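Local coordinates for protein sulfite reductase [ferredoxin] (Mycobacterium tuberculosis, PDB 1ZJ8) that probably catalyses the six-electron reduction of sulfite to sulfide with ferredoxin as electron donor, using a siroheme and a [4Fe-4S] cluster, at residues 50-61 and 151-159. Residues are numbered along the deposited sequence; the frame is centred on the assembly and turned at random.
Sequences RERIENIYAKQG and VENVPEIWR
The guanidinium of Arg-50 lies flat over one face of the Trp-158 indole in a cation-pi stack. CZ of Arg-50 stands 4.2 Å from the centroid of the six-membered ring of Trp-158, and the two planes are 19° apart. NH2 reaches back over CG and CD2, while the aliphatic CG of the arginine covers CZ3 and CH2, a bend at chi3 (-148°) laying the chain along the ring. One turn on, Glu-54 OE2 receives Arg-50 NH1 at 3.2 Å in a salt bridge, bent at the hydrogen, that probably helps hold the guanidinium over the indole; the Glu-54 carboxylate stands almost perpendicular to the ring.

Apolar contacts fill the middle. Ile-53 CG2 meets Trp-158 CZ3 at 4.1 Å and also touches Val-154 CG1, which itself covers the indole face opposite Arg-50. Val-151 faces segment 50-61: its CG2 packs on Tyr-57 CB at 4.0 Å and its CG1 on CA of Gly-61, just past the helix end. Ala-58 CB rests on Pro-155 CG at 3.7 Å.

No conventional hydrogen bond crosses the contact. Where the backbones come nearest, Glu-152 CA lies 3.5 Å from Ala-58 O, consistent with a weak C-H...O contact.

The axes of segments 50-60 and 154-159 approach to 10.3 Å and run roughly antiparallel, at 138°. Trp-158 NE1 is hydrogen-bonded to Thr-168 OG1, and its ring also meets Trp-77; Tyr-57 OH is hydrogen-bonded to Asp-69. The contact thus packs helix 49-60, from the N-terminal part of the chain, against helix 154-162 of a ferredoxin-like half domain. Val-151 and Ile-157 reach strand 104-109, and Ile-157 also touches helix 118-131.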
# COMPACT_ATOMS: atom_id res chain seq x y z
N ARG A 50 16.48 -17.68 -6.03
CA ARG A 50 16.23 -17.49 -7.46
C ARG A 50 16.81 -18.62 -8.32
O ARG A 50 16.16 -19.07 -9.27
CB ARG A 50 16.76 -16.14 -7.93
CG ARG A 50 15.94 -15.51 -9.08
CD ARG A 50 16.75 -14.40 -9.77
NE ARG A 50 15.93 -13.31 -10.31
CZ ARG A 50 15.62 -13.13 -11.60
NH1 ARG A 50 15.99 -14.01 -12.53
NH2 ARG A 50 14.90 -12.08 -11.95
N GLU A 51 18.02 -19.09 -7.96
CA GLU A 51 18.67 -20.22 -8.68
C GLU A 51 17.90 -21.52 -8.44
O GLU A 51 17.57 -22.24 -9.39
CB GLU A 51 20.15 -20.39 -8.28
CG GLU A 51 21.07 -19.17 -8.52
CD GLU A 51 21.25 -18.79 -10.00
OE1 GLU A 51 20.33 -18.19 -10.59
OE2 GLU A 51 22.34 -19.07 -10.57
N ARG A 52 17.60 -21.80 -7.17
CA ARG A 52 16.76 -22.95 -6.80
C ARG A 52 15.38 -22.96 -7.46
O ARG A 52 14.80 -24.04 -7.65
CB ARG A 52 16.59 -23.04 -5.28
CG ARG A 52 17.70 -23.77 -4.57
CD ARG A 52 17.48 -23.77 -3.09
NE ARG A 52 17.66 -22.44 -2.51
CZ ARG A 52 17.51 -22.15 -1.21
NH1 ARG A 52 17.17 -23.10 -0.35
NH2 ARG A 52 17.70 -20.91 -0.76
N ILE A 53 14.85 -21.78 -7.81
CA ILE A 53 13.58 -21.70 -8.54
C ILE A 53 13.84 -22.15 -9.98
O ILE A 53 13.13 -23.02 -10.49
CB ILE A 53 13.00 -20.25 -8.60
CG1 ILE A 53 12.77 -19.66 -7.20
CG2 ILE A 53 11.70 -20.22 -9.39
CD1 ILE A 53 11.58 -20.20 -6.45
N GLU A 54 14.85 -21.56 -10.61
CA GLU A 54 15.12 -21.83 -12.03
C GLU A 54 15.72 -23.22 -12.26
O GLU A 54 15.49 -23.81 -13.32
CB GLU A 54 16.06 -20.80 -12.63
CG GLU A 54 15.56 -19.38 -12.61
CD GLU A 54 16.69 -18.38 -12.51
OE1 GLU A 54 17.78 -18.79 -12.04
OE2 GLU A 54 16.50 -17.20 -12.88
N ASN A 55 16.49 -23.71 -11.29
CA ASN A 55 17.11 -25.05 -11.39
C ASN A 55 16.15 -26.16 -10.97
O ASN A 55 15.79 -27.01 -11.78
CB ASN A 55 18.37 -25.14 -10.50
CG ASN A 55 19.53 -24.30 -11.01
OD1 ASN A 55 19.53 -23.81 -12.16
ND2 ASN A 55 20.54 -24.12 -10.15
N ILE A 56 15.74 -26.12 -9.70
CA ILE A 56 14.92 -27.18 -9.09
C ILE A 56 13.41 -26.95 -9.31
O ILE A 56 12.79 -27.58 -10.19
CB ILE A 56 15.19 -27.30 -7.53
CG1 ILE A 56 16.69 -27.44 -7.22
CG2 ILE A 56 14.37 -28.45 -6.92
CD1 ILE A 56 17.41 -28.54 -8.00
N TYR A 57 12.85 -26.03 -8.52
CA TYR A 57 11.42 -25.96 -8.26
C TYR A 57 10.54 -25.75 -9.51
O TYR A 57 9.49 -26.37 -9.62
CB TYR A 57 11.11 -24.87 -7.22
CG TYR A 57 11.83 -25.03 -5.88
CD1 TYR A 57 11.91 -26.27 -5.23
CD2 TYR A 57 12.41 -23.93 -5.24
CE1 TYR A 57 12.57 -26.41 -3.99
CE2 TYR A 57 13.06 -24.05 -4.00
CZ TYR A 57 13.13 -25.30 -3.38
OH TYR A 57 13.76 -25.44 -2.15
N ALA A 58 10.99 -24.91 -10.44
CA ALA A 58 10.21 -24.63 -11.65
C ALA A 58 10.01 -25.87 -12.53
O ALA A 58 9.24 -25.82 -13.50
CB ALA A 58 10.88 -23.52 -12.46
N LYS A 59 10.70 -26.97 -12.21
CA LYS A 59 10.56 -28.22 -12.96
C LYS A 59 9.77 -29.28 -12.20
O LYS A 59 8.85 -29.87 -12.75
CB LYS A 59 11.93 -28.78 -13.36
CG LYS A 59 12.47 -28.20 -14.66
CD LYS A 59 12.95 -26.76 -14.48
CE LYS A 59 14.13 -26.46 -15.40
NZ LYS A 59 15.37 -27.17 -14.96
N GLN A 60 10.13 -29.51 -10.94
CA GLN A 60 9.39 -30.50 -10.12
C GLN A 60 7.99 -30.05 -9.67
O GLN A 60 7.13 -30.89 -9.39
CB GLN A 60 10.18 -30.88 -8.85
CG GLN A 60 11.03 -32.13 -8.95
CD GLN A 60 12.42 -31.82 -9.42
OE1 GLN A 60 13.33 -31.69 -8.61
NE2 GLN A 60 12.58 -31.67 -10.73
N GLY A 61 7.78 -28.74 -9.55
CA GLY A 61 6.49 -28.20 -9.11
C GLY A 61 6.43 -27.91 -7.62
O GLY A 61 7.45 -27.92 -6.93
N VAL A 151 4.52 -22.12 -9.95
CA VAL A 151 5.99 -22.05 -10.00
C VAL A 151 6.55 -22.39 -11.40
O VAL A 151 7.42 -21.68 -11.93
CB VAL A 151 6.67 -22.94 -8.87
CG1 VAL A 151 6.52 -24.43 -9.15
CG2 VAL A 151 8.17 -22.59 -8.71
N GLU A 152 6.00 -23.43 -12.02
CA GLU A 152 6.36 -23.81 -13.38
C GLU A 152 6.68 -22.57 -14.22
O GLU A 152 7.64 -22.59 -14.97
CB GLU A 152 5.24 -24.60 -14.07
CG GLU A 152 4.93 -25.98 -13.47
CD GLU A 152 4.08 -25.91 -12.18
OE1 GLU A 152 2.88 -25.58 -12.28
OE2 GLU A 152 4.60 -26.20 -11.08
N ASN A 153 5.90 -21.50 -14.08
CA ASN A 153 5.96 -20.33 -14.99
C ASN A 153 6.87 -19.16 -14.58
O ASN A 153 7.11 -18.24 -15.39
CB ASN A 153 4.56 -19.78 -15.22
CG ASN A 153 3.60 -20.83 -15.69
OD1 ASN A 153 3.56 -21.15 -16.88
ND2 ASN A 153 2.82 -21.38 -14.77
N VAL A 154 7.39 -19.20 -13.35
CA VAL A 154 8.04 -18.02 -12.75
C VAL A 154 9.30 -17.51 -13.45
O VAL A 154 9.55 -16.31 -13.49
CB VAL A 154 8.34 -18.23 -11.27
CG1 VAL A 154 9.14 -17.06 -10.70
CG2 VAL A 154 7.05 -18.39 -10.49
N PRO A 155 10.12 -18.42 -14.00
CA PRO A 155 11.28 -17.93 -14.76
C PRO A 155 10.87 -17.22 -16.05
O PRO A 155 11.45 -16.18 -16.39
CB PRO A 155 12.06 -19.22 -15.10
CG PRO A 155 11.42 -20.33 -14.31
CD PRO A 155 10.03 -19.90 -13.99
N GLU A 156 9.89 -17.79 -16.75
CA GLU A 156 9.36 -17.22 -18.00
C GLU A 156 8.88 -15.79 -17.75
O GLU A 156 9.18 -14.87 -18.52
CB GLU A 156 8.20 -18.07 -18.56
CG GLU A 156 8.23 -18.31 -20.08
CD GLU A 156 7.78 -17.12 -20.92
OE1 GLU A 156 8.29 -16.00 -20.69
OE2 GLU A 156 6.94 -17.30 -21.84
N ILE A 157 8.13 -15.61 -16.67
CA ILE A 157 7.62 -14.29 -16.31
C ILE A 157 8.79 -13.33 -16.09
O ILE A 157 8.85 -12.27 -16.73
CB ILE A 157 6.70 -14.37 -15.07
CG1 ILE A 157 5.41 -15.13 -15.44
CG2 ILE A 157 6.39 -12.97 -14.54
CD1 ILE A 157 4.57 -15.57 -14.27
N TRP A 158 9.73 -13.72 -15.22
CA TRP A 158 10.89 -12.88 -14.87
C TRP A 158 11.62 -12.37 -16.10
O TRP A 158 12.16 -11.26 -16.13
CB TRP A 158 11.88 -13.65 -13.99
CG TRP A 158 11.52 -13.67 -12.52
CD1 TRP A 158 10.74 -12.76 -11.83
CD2 TRP A 158 11.97 -14.61 -11.54
NE1 TRP A 158 10.67 -13.10 -10.50
CE2 TRP A 158 11.42 -14.23 -10.30
CE3 TRP A 158 12.80 -15.74 -11.60
CZ2 TRP A 158 11.66 -14.95 -9.12
CZ3 TRP A 158 13.03 -16.45 -10.44
CH2 TRP A 158 12.47 -16.05 -9.21
N ARG A 159 11.61 -13.20 -17.12
CA ARG A 159 12.29 -12.91 -18.35
C ARG A 159 11.54 -11.84 -19.18
O ARG A 159 12.17 -10.91 -19.70
CB ARG A 159 12.45 -14.24 -19.10
CG ARG A 159 13.76 -14.39 -19.87
CD ARG A 159 13.50 -14.49 -21.36
NE ARG A 159 12.45 -15.48 -21.67
CZ ARG A 159 11.30 -15.22 -22.32
NH1 ARG A 159 11.02 -13.99 -22.79
NH2 ARG A 159 10.43 -16.22 -22.51